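Ankyrin repeat family protein (Enterococcus faecalis, PDB 3HRA) is of unknown function but, as a stack of ankyrin repeats, probably serves as a scaffold for binding other proteins. Local coordinates at residues G140-I145 / Q171-N176. Sequence-based numbering, arbitrary orientation.
Sequences GYTALI and QSIKDN
In what is predicted to be one ankyrin repeat, 140-145 brings the chain from the long loop that corresponds to the ankyrin finger into helix 143-149, while the segment 171-176 belongs to the loop after helix 155-166 that leads toward the next such finger. The backbones come nearest at Gly140 and Asp175, whose CA atoms are 4.0 Å apart, and Asp175 CA makes a CA-H...O contact with Gly140 O at 3.4 Å. Gly140 has a positive phi, a region that suits glycine, and lies against Asp175 CA. Asp175 CG sits between its own backbone N and carbonyl carbon (chi1 65°), which stands the carboxylate alongside the Tyr141 ring. Its OD1 reaches the ring edge near the ring plane, 3.1 Å from Tyr141 CE2, with the two planes 49° apart. That oxygen also hydrogen-bonds Tyr184 OH, while OD2 is hydrogen-bonded to Ser177 OG and Arg179 N, so several polar partners fix the carboxylate's rotation.

Further along, toward the helix, the methyl CG2 of Thr142 meets CG2 of Ile173 at 3.9 Å, and Ile145 CD1 is a methyl set against the Ile173 carbonyl, 3.6 Å from Ile173 O. Thr142 is the N-cap: its OG1 accepts from Ile145 N at 3.1 Å, nearly straight at 168°, leaving the methyl for Ile173. At the far end, Leu144 CD2 rests on Gln171 CB at 3.6 Å, while the Gln171 amide leads away to Leu197 O and the C-terminal Asn201. Helix 155-166 packs on Leu144 and Gln171 through Met165, and helix 181-188 of the following helical pair closes over Tyr141 and Ile145 with Tyr184 and over Leu144 with Ala181.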
loop_
_atom_site.group_PDB
_atom_site.type_symbol
_atom_site.label_atom_id
_atom_site.label_comp_id
_atom_site.label_asym_id
_atom_site.label_seq_id
_atom_site.Cartn_x
_atom_site.Cartn_y
_atom_site.Cartn_z
ATOM N N GLY A 140 -9.043 8.775 -12.113
ATOM C CA GLY A 140 -8.012 9.402 -12.925
ATOM C C GLY A 140 -6.903 10.024 -12.082
ATOM O O GLY A 140 -5.987 10.662 -12.620
ATOM N N TYR A 141 -6.978 9.837 -10.767
ATOM C CA TYR A 141 -6.012 10.438 -9.859
ATOM C C TYR A 141 -4.711 9.665 -9.919
ATOM O O TYR A 141 -4.719 8.442 -9.929
ATOM C CB TYR A 141 -6.476 10.410 -8.395
ATOM C CG TYR A 141 -7.703 11.224 -8.052
ATOM C CD1 TYR A 141 -8.476 10.897 -6.945
ATOM C CD2 TYR A 141 -8.095 12.307 -8.826
ATOM C CE1 TYR A 141 -9.592 11.629 -6.611
ATOM C CE2 TYR A 141 -9.220 13.051 -8.494
ATOM C CZ TYR A 141 -9.960 12.710 -7.386
ATOM O OH TYR A 141 -11.081 13.438 -7.043
ATOM N N THR A 142 -3.606 10.401 -9.942
ATOM C CA THR A 142 -2.280 9.837 -9.723
ATOM C C THR A 142 -1.915 10.072 -8.258
ATOM O O THR A 142 -2.632 10.789 -7.539
ATOM C CB THR A 142 -1.215 10.565 -10.567
ATOM O OG1 THR A 142 -1.223 11.962 -10.236
ATOM C CG2 THR A 142 -1.502 10.395 -12.058
ATOM N N ALA A 143 -0.786 9.515 -7.840
ATOM C CA ALA A 143 -0.264 9.751 -6.495
ATOM C C ALA A 143 -0.047 11.239 -6.279
ATOM O O ALA A 143 -0.403 11.780 -5.225
ATOM C CB ALA A 143 1.043 8.983 -6.272
ATOM N N LEU A 144 0.513 11.910 -7.281
ATOM C CA LEU A 144 0.733 13.348 -7.178
ATOM C C LEU A 144 -0.568 14.136 -6.981
ATOM O O LEU A 144 -0.648 15.015 -6.113
ATOM C CB LEU A 144 1.461 13.859 -8.414
ATOM C CG LEU A 144 1.837 15.332 -8.357
ATOM C CD1 LEU A 144 2.881 15.607 -7.251
ATOM C CD2 LEU A 144 2.350 15.780 -9.737
ATOM N N ILE A 145 -1.574 13.841 -7.794
ATOM C CA ILE A 145 -2.852 14.531 -7.703
ATOM C C ILE A 145 -3.491 14.329 -6.337
ATOM O O ILE A 145 -3.993 15.287 -5.742
ATOM C CB ILE A 145 -3.827 14.112 -8.835
ATOM C CG1 ILE A 145 -3.350 14.706 -10.166
ATOM C CG2 ILE A 145 -5.217 14.613 -8.529
ATOM C CD1 ILE A 145 -4.023 14.114 -11.390
ATOM N N GLN A 171 3.540 15.583 -14.056
ATOM C CA GLN A 171 2.544 16.474 -13.470
ATOM C C GLN A 171 1.500 16.997 -14.464
ATOM O O GLN A 171 0.547 17.677 -14.067
ATOM C CB GLN A 171 3.211 17.649 -12.747
ATOM C CG GLN A 171 3.802 18.708 -13.667
ATOM C CD GLN A 171 4.125 19.993 -12.929
ATOM O OE1 GLN A 171 3.258 20.584 -12.274
ATOM N NE2 GLN A 171 5.368 20.450 -13.052
ATOM N N SER A 172 1.666 16.663 -15.741
ATOM C CA SER A 172 0.739 17.125 -16.773
ATOM C C SER A 172 -0.506 16.237 -16.869
ATOM O O SER A 172 -1.490 16.590 -17.536
ATOM C CB SER A 172 1.461 17.240 -18.129
ATOM O OG SER A 172 1.686 15.967 -18.715
ATOM N N ILE A 173 -0.476 15.093 -16.188
ATOM C CA ILE A 173 -1.609 14.159 -16.242
ATOM C C ILE A 173 -2.886 14.770 -15.662
ATOM O O ILE A 173 -2.871 15.336 -14.579
ATOM C CB ILE A 173 -1.282 12.829 -15.519
ATOM C CG1 ILE A 173 -0.131 12.121 -16.244
ATOM C CG2 ILE A 173 -2.526 11.929 -15.447
ATOM C CD1 ILE A 173 0.475 10.911 -15.507
ATOM N N LYS A 174 -3.991 14.649 -16.401
ATOM C CA LYS A 174 -5.292 15.146 -15.951
ATOM C C LYS A 174 -6.152 14.014 -15.413
ATOM O O LYS A 174 -6.192 12.918 -15.981
ATOM C CB LYS A 174 -6.029 15.861 -17.095
ATOM C CG LYS A 174 -5.361 17.178 -17.544
ATOM C CD LYS A 174 -6.022 17.752 -18.792
ATOM C CE LYS A 174 -5.370 19.079 -19.189
ATOM N NZ LYS A 174 -5.835 19.562 -20.522
ATOM N N ASP A 175 -6.836 14.274 -14.305
ATOM C CA ASP A 175 -7.809 13.310 -13.799
ATOM C C ASP A 175 -9.090 13.352 -14.623
ATOM O O ASP A 175 -9.140 14.025 -15.659
ATOM C CB ASP A 175 -8.066 13.481 -12.292
ATOM C CG ASP A 175 -8.731 14.810 -11.930
ATOM O OD1 ASP A 175 -8.668 15.176 -10.744
ATOM O OD2 ASP A 175 -9.323 15.487 -12.797
ATOM N N ASN A 176 -10.114 12.622 -14.181
ATOM C CA ASN A 176 -11.356 12.494 -14.945
ATOM C C ASN A 176 -12.155 13.797 -15.002
ATOM O O ASN A 176 -13.068 13.928 -15.824
ATOM C CB ASN A 176 -12.239 11.380 -14.373
ATOM C CG ASN A 176 -11.663 9.990 -14.588
ATOM O OD1 ASN A 176 -12.120 9.017 -13.973
ATOM N ND2 ASN A 176 -10.671 9.879 -15.462
#